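Local coordinates for beta-N-acetylhexosaminidase (Arthrobacter aurescens, PDB 3RCN), which probably hydrolyses terminal non-reducing N-acetyl-D-hexosamine residues from N-acetyl-beta-D-hexosaminides, as a member of glycoside hydrolase family 20, at residues T30-R42 and L57-L71. Numbering follows the deposited sequence.
Sequences TSVGADPELRGPR and LAPAPAREAGIRLLL
Asp35 and Leu71 close one end of a parallel strand pair: the carboxylate oxygen Asp35 OD2 accepts the backbone N-H of Leu71 on its anti side at 3.0 Å, while the backbone N of Asp35 donates to Leu69 O. With its CG beside the backbone N (chi1 -75°), Asp35 is turned toward segment 57-71; Arg63, from the connection preceding strand 67-71, puts NH2 3.8 Å from Asp35 OD2, a long ion pair with the oxygen well out of the guanidinium plane. Without the carboxylate, as with an alanine at this position, the Leu71 N-H is likely to lose its acceptor and Arg63 a nearby opposite charge. Further along, Gly33 N donates a hydrogen bond to Ile67 O (2.8 Å) and Gly33 O accepts one from Leu69 N, while Ile67 N points almost straight at Ser31 O. On the other edge of strand 32-34, Val32 N bonds to Ala58 O, and Val32 O is met from opposite faces of its carbonyl plane by Arg42 NE and, in a longer bond, by Ala60 N (3.3 Å). Bends at chi2 and chi3 bring the Arg42 guanidinium between Ala34 CB over one face and Pro59 CB over the other. Gly33 CA lies 3.8 Å from Ala62 CA, and a CB at Gly33 would run into Ala62. On the face carrying Val32, Ala34, Ile67 and Leu69, Val32 CG1 runs beside Ile67 CG2, and Leu69 packs its CB against Leu38 CB (4.1 Å) and its CD1 against the start of helix 39-53. Strands 32-34 and 67-71, joined through that helix, form a parallel beta-alpha-beta unit at the margin of the mixed sheet in the non-catalytic alpha/beta domain that accompanies the family 20 barrel.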
loop_
_atom_site.group_PDB
_atom_site.type_symbol
_atom_site.label_atom_id
_atom_site.label_comp_id
_atom_site.label_asym_id
_atom_site.label_seq_id
_atom_site.Cartn_x
_atom_site.Cartn_y
_atom_site.Cartn_z
ATOM N N THR A 30 10.993 -16.523 23.149
ATOM C CA THR A 30 10.680 -15.308 23.871
ATOM C C THR A 30 9.170 -15.124 24.018
ATOM O O THR A 30 8.427 -15.191 23.037
ATOM C CB THR A 30 11.254 -14.093 23.133
ATOM O OG1 THR A 30 12.685 -14.166 23.136
ATOM C CG2 THR A 30 10.811 -12.802 23.803
ATOM N N SER A 31 8.732 -14.852 25.245
ATOM C CA SER A 31 7.311 -14.749 25.565
ATOM C C SER A 31 7.013 -13.312 25.951
ATOM O O SER A 31 7.922 -12.582 26.336
ATOM C CB SER A 31 6.940 -15.698 26.710
ATOM O OG SER A 31 7.567 -15.320 27.930
ATOM N N VAL A 32 5.757 -12.892 25.814
ATOM C CA VAL A 32 5.381 -11.508 26.103
ATOM C C VAL A 32 4.328 -11.429 27.200
ATOM O O VAL A 32 3.211 -11.903 27.021
ATOM C CB VAL A 32 4.844 -10.816 24.837
ATOM C CG1 VAL A 32 4.734 -9.343 25.063
ATOM C CG2 VAL A 32 5.777 -11.086 23.659
ATOM N N GLY A 33 4.700 -10.883 28.356
ATOM C CA GLY A 33 3.742 -10.616 29.424
ATOM C C GLY A 33 3.199 -9.196 29.475
ATOM O O GLY A 33 3.869 -8.263 29.056
ATOM N N ALA A 34 2.000 -9.010 30.013
ATOM C CA ALA A 34 1.502 -7.653 30.245
ATOM C C ALA A 34 0.483 -7.554 31.380
ATOM O O ALA A 34 -0.292 -8.480 31.614
ATOM C CB ALA A 34 0.939 -7.054 28.954
ATOM N N ASP A 35 0.491 -6.425 32.081
ATOM C CA ASP A 35 -0.616 -6.064 32.973
ATOM C C ASP A 35 -1.878 -5.741 32.139
ATOM O O ASP A 35 -1.775 -5.296 30.989
ATOM C CB ASP A 35 -0.219 -4.883 33.868
ATOM C CG ASP A 35 0.743 -5.286 34.999
ATOM O OD1 ASP A 35 0.731 -6.463 35.432
ATOM O OD2 ASP A 35 1.506 -4.413 35.467
ATOM N N PRO A 36 -3.071 -5.962 32.716
ATOM C CA PRO A 36 -4.351 -5.904 31.988
ATOM C C PRO A 36 -4.513 -4.651 31.133
ATOM O O PRO A 36 -5.028 -4.725 30.013
ATOM C CB PRO A 36 -5.388 -5.881 33.111
ATOM C CG PRO A 36 -4.719 -6.575 34.238
ATOM C CD PRO A 36 -3.264 -6.224 34.154
ATOM N N GLU A 37 -4.072 -3.517 31.667
ATOM C CA GLU A 37 -4.156 -2.236 30.972
ATOM C C GLU A 37 -3.373 -2.220 29.661
ATOM O O GLU A 37 -3.720 -1.501 28.729
ATOM C CB GLU A 37 -3.641 -1.117 31.885
ATOM C CG GLU A 37 -4.461 -0.899 33.147
ATOM C CD GLU A 37 -4.015 -1.781 34.304
ATOM O OE1 GLU A 37 -2.995 -2.494 34.164
ATOM O OE2 GLU A 37 -4.690 -1.753 35.360
ATOM N N LEU A 38 -2.286 -2.988 29.626
ATOM C CA LEU A 38 -1.366 -3.031 28.499
ATOM C C LEU A 38 -1.585 -4.196 27.505
ATOM O O LEU A 38 -0.784 -4.385 26.596
ATOM C CB LEU A 38 0.070 -3.049 29.018
ATOM C CG LEU A 38 0.626 -1.815 29.734
ATOM C CD1 LEU A 38 -0.420 -0.717 29.968
ATOM C CD2 LEU A 38 1.315 -2.220 31.034
ATOM N N ARG A 39 -2.619 -5.011 27.706
ATOM C CA ARG A 39 -2.862 -6.128 26.794
ATOM C C ARG A 39 -3.016 -5.628 25.365
ATOM O O ARG A 39 -2.663 -6.326 24.416
ATOM C CB ARG A 39 -4.095 -6.924 27.201
ATOM C CG ARG A 39 -4.092 -7.377 28.650
ATOM C CD ARG A 39 -3.628 -8.806 28.773
ATOM N NE ARG A 39 -3.175 -9.151 30.124
ATOM C CZ ARG A 39 -3.980 -9.427 31.148
ATOM N NH1 ARG A 39 -5.298 -9.382 30.992
ATOM N NH2 ARG A 39 -3.462 -9.737 32.330
ATOM N N GLY A 40 -3.534 -4.413 25.212
ATOM C CA GLY A 40 -3.675 -3.820 23.896
ATOM C C GLY A 40 -2.337 -3.704 23.187
ATOM O O GLY A 40 -2.152 -4.259 22.095
ATOM N N PRO A 41 -1.379 -3.006 23.810
ATOM C CA PRO A 41 -0.037 -2.914 23.227
ATOM C C PRO A 41 0.664 -4.275 23.088
ATOM O O PRO A 41 1.469 -4.437 22.161
ATOM C CB PRO A 41 0.702 -2.027 24.217
ATOM C CG PRO A 41 -0.371 -1.134 24.755
ATOM C CD PRO A 41 -1.581 -2.021 24.883
ATOM N N ARG A 42 0.382 -5.226 23.979
ATOM C CA ARG A 42 0.977 -6.553 23.853
ATOM C C ARG A 42 0.574 -7.184 22.514
ATOM O O ARG A 42 1.401 -7.778 21.818
ATOM C CB ARG A 42 0.573 -7.466 25.009
ATOM C CG ARG A 42 1.123 -8.893 24.884
ATOM C CD ARG A 42 0.095 -9.922 25.294
ATOM N NE ARG A 42 0.362 -10.487 26.613
ATOM C CZ ARG A 42 -0.579 -10.930 27.446
ATOM N NH1 ARG A 42 -1.861 -10.863 27.106
ATOM N NH2 ARG A 42 -0.242 -11.431 28.628
ATOM N N LEU A 57 5.873 -15.724 20.030
ATOM C CA LEU A 57 5.619 -14.632 20.975
ATOM C C LEU A 57 4.351 -14.861 21.792
ATOM O O LEU A 57 3.512 -13.979 21.917
ATOM C CB LEU A 57 5.581 -13.282 20.258
ATOM C CG LEU A 57 6.971 -12.851 19.786
ATOM C CD1 LEU A 57 6.967 -11.498 19.079
ATOM C CD2 LEU A 57 7.930 -12.859 20.982
ATOM N N ALA A 58 4.235 -16.059 22.348
ATOM C CA ALA A 58 3.106 -16.429 23.187
ATOM C C ALA A 58 3.163 -15.685 24.507
ATOM O O ALA A 58 4.250 -15.406 25.024
ATOM C CB ALA A 58 3.106 -17.938 23.440
ATOM N N PRO A 59 1.987 -15.376 25.066
ATOM C CA PRO A 59 1.838 -14.655 26.333
ATOM C C PRO A 59 2.336 -15.484 27.498
ATOM O O PRO A 59 2.237 -16.709 27.479
ATOM C CB PRO A 59 0.326 -14.484 26.450
ATOM C CG PRO A 59 -0.219 -15.674 25.709
ATOM C CD PRO A 59 0.691 -15.829 24.536
ATOM N N ALA A 60 2.873 -14.811 28.503
ATOM C CA ALA A 60 3.288 -15.467 29.732
ATOM C C ALA A 60 2.843 -14.574 30.879
ATOM O O ALA A 60 2.500 -13.416 30.652
ATOM C CB ALA A 60 4.801 -15.663 29.742
ATOM N N PRO A 61 2.810 -15.103 32.114
ATOM C CA PRO A 61 2.488 -14.178 33.219
ATOM C C PRO A 61 3.460 -12.986 33.223
ATOM O O PRO A 61 4.663 -13.169 33.036
ATOM C CB PRO A 61 2.662 -15.048 34.472
ATOM C CG PRO A 61 2.428 -16.472 33.970
ATOM C CD PRO A 61 2.964 -16.502 32.564
ATOM N N ALA A 62 2.936 -11.788 33.442
ATOM C CA ALA A 62 3.682 -10.543 33.243
ATOM C C ALA A 62 5.071 -10.444 33.891
ATOM O O ALA A 62 6.016 -10.007 33.243
ATOM C CB ALA A 62 2.816 -9.337 33.646
ATOM N N ARG A 63 5.193 -10.817 35.161
ATOM C CA ARG A 63 6.466 -10.678 35.867
ATOM C C ARG A 63 7.451 -11.741 35.409
ATOM O O ARG A 63 8.652 -11.631 35.649
ATOM C CB ARG A 63 6.259 -10.804 37.376
ATOM C CG ARG A 63 5.154 -9.930 37.920
ATOM C CD ARG A 63 5.521 -8.453 37.883
ATOM N NE ARG A 63 4.382 -7.609 38.247
ATOM C CZ ARG A 63 4.402 -6.280 38.240
ATOM N NH1 ARG A 63 5.506 -5.634 37.892
ATOM N NH2 ARG A 63 3.319 -5.595 38.576
ATOM N N GLU A 64 6.920 -12.775 34.761
ATOM C CA GLU A 64 7.668 -13.973 34.373
ATOM C C GLU A 64 8.220 -14.029 32.948
ATOM O O GLU A 64 8.756 -15.049 32.549
ATOM C CB GLU A 64 6.814 -15.211 34.623
ATOM C CG GLU A 64 6.322 -15.304 36.045
ATOM C CD GLU A 64 5.349 -16.442 36.251
ATOM O OE1 GLU A 64 5.494 -17.483 35.567
ATOM O OE2 GLU A 64 4.435 -16.287 37.095
ATOM N N ALA A 65 8.097 -12.956 32.177
ATOM C CA ALA A 65 8.201 -13.058 30.718
ATOM C C ALA A 65 9.443 -12.385 30.146
ATOM O O ALA A 65 10.065 -11.549 30.787
ATOM C CB ALA A 65 6.941 -12.488 30.051
ATOM N N GLY A 66 9.835 -12.813 28.954
ATOM C CA GLY A 66 10.980 -12.238 28.278
ATOM C C GLY A 66 10.808 -10.765 28.002
ATOM O O GLY A 66 11.709 -9.966 28.275
ATOM N N ILE A 67 9.652 -10.416 27.444
ATOM C CA ILE A 67 9.252 -9.028 27.251
ATOM C C ILE A 67 8.056 -8.741 28.164
ATOM O O ILE A 67 6.967 -9.272 27.943
ATOM C CB ILE A 67 8.826 -8.788 25.796
ATOM C CG1 ILE A 67 9.964 -9.122 24.847
ATOM C CG2 ILE A 67 8.369 -7.354 25.584
ATOM C CD1 ILE A 67 9.549 -9.132 23.403
ATOM N N ARG A 68 8.269 -7.920 29.190
ATOM C CA ARG A 68 7.219 -7.553 30.152
ATOM C C ARG A 68 6.760 -6.117 29.957
ATOM O O ARG A 68 7.585 -5.205 29.910
ATOM C CB ARG A 68 7.731 -7.697 31.578
ATOM C CG ARG A 68 8.441 -8.996 31.818
ATOM C CD ARG A 68 9.173 -9.035 33.142
ATOM N NE ARG A 68 9.903 -10.290 33.225
ATOM C CZ ARG A 68 10.977 -10.497 33.974
ATOM N NH1 ARG A 68 11.466 -9.526 34.732
ATOM N NH2 ARG A 68 11.563 -11.687 33.954
ATOM N N LEU A 69 5.448 -5.925 29.838
ATOM C CA LEU A 69 4.864 -4.585 29.822
ATOM C C LEU A 69 4.138 -4.351 31.144
ATOM O O LEU A 69 3.077 -4.929 31.398
ATOM C CB LEU A 69 3.901 -4.432 28.646
ATOM C CG LEU A 69 4.421 -4.982 27.316
ATOM C CD1 LEU A 69 3.347 -4.866 26.246
ATOM C CD2 LEU A 69 5.710 -4.284 26.889
ATOM N N LEU A 70 4.709 -3.487 31.977
ATOM C CA LEU A 70 4.218 -3.289 33.343
ATOM C C LEU A 70 3.630 -1.902 33.588
ATOM O O LEU A 70 4.207 -0.888 33.189
ATOM C CB LEU A 70 5.343 -3.552 34.343
ATOM C CG LEU A 70 5.948 -4.942 34.197
ATOM C CD1 LEU A 70 7.208 -5.039 35.015
ATOM C CD2 LEU A 70 4.935 -6.005 34.610
ATOM N N LEU A 71 2.479 -1.870 34.253
ATOM C CA LEU A 71 1.831 -0.610 34.615
ATOM C C LEU A 71 2.520 0.053 35.799
ATOM O O LEU A 71 2.699 -0.570 36.850
ATOM C CB LEU A 71 0.365 -0.832 34.964
ATOM C CG LEU A 71 -0.396 0.482 35.099
ATOM C CD1 LEU A 71 -1.100 0.799 33.792
ATOM C CD2 LEU A 71 -1.385 0.417 36.250
HETATM O O HOH W 1 8.342 -16.566 20.656
HETATM O O HOH W 2 6.657 -17.890 22.987
HETATM O O HOH W 3 0.526 -11.269 31.213
#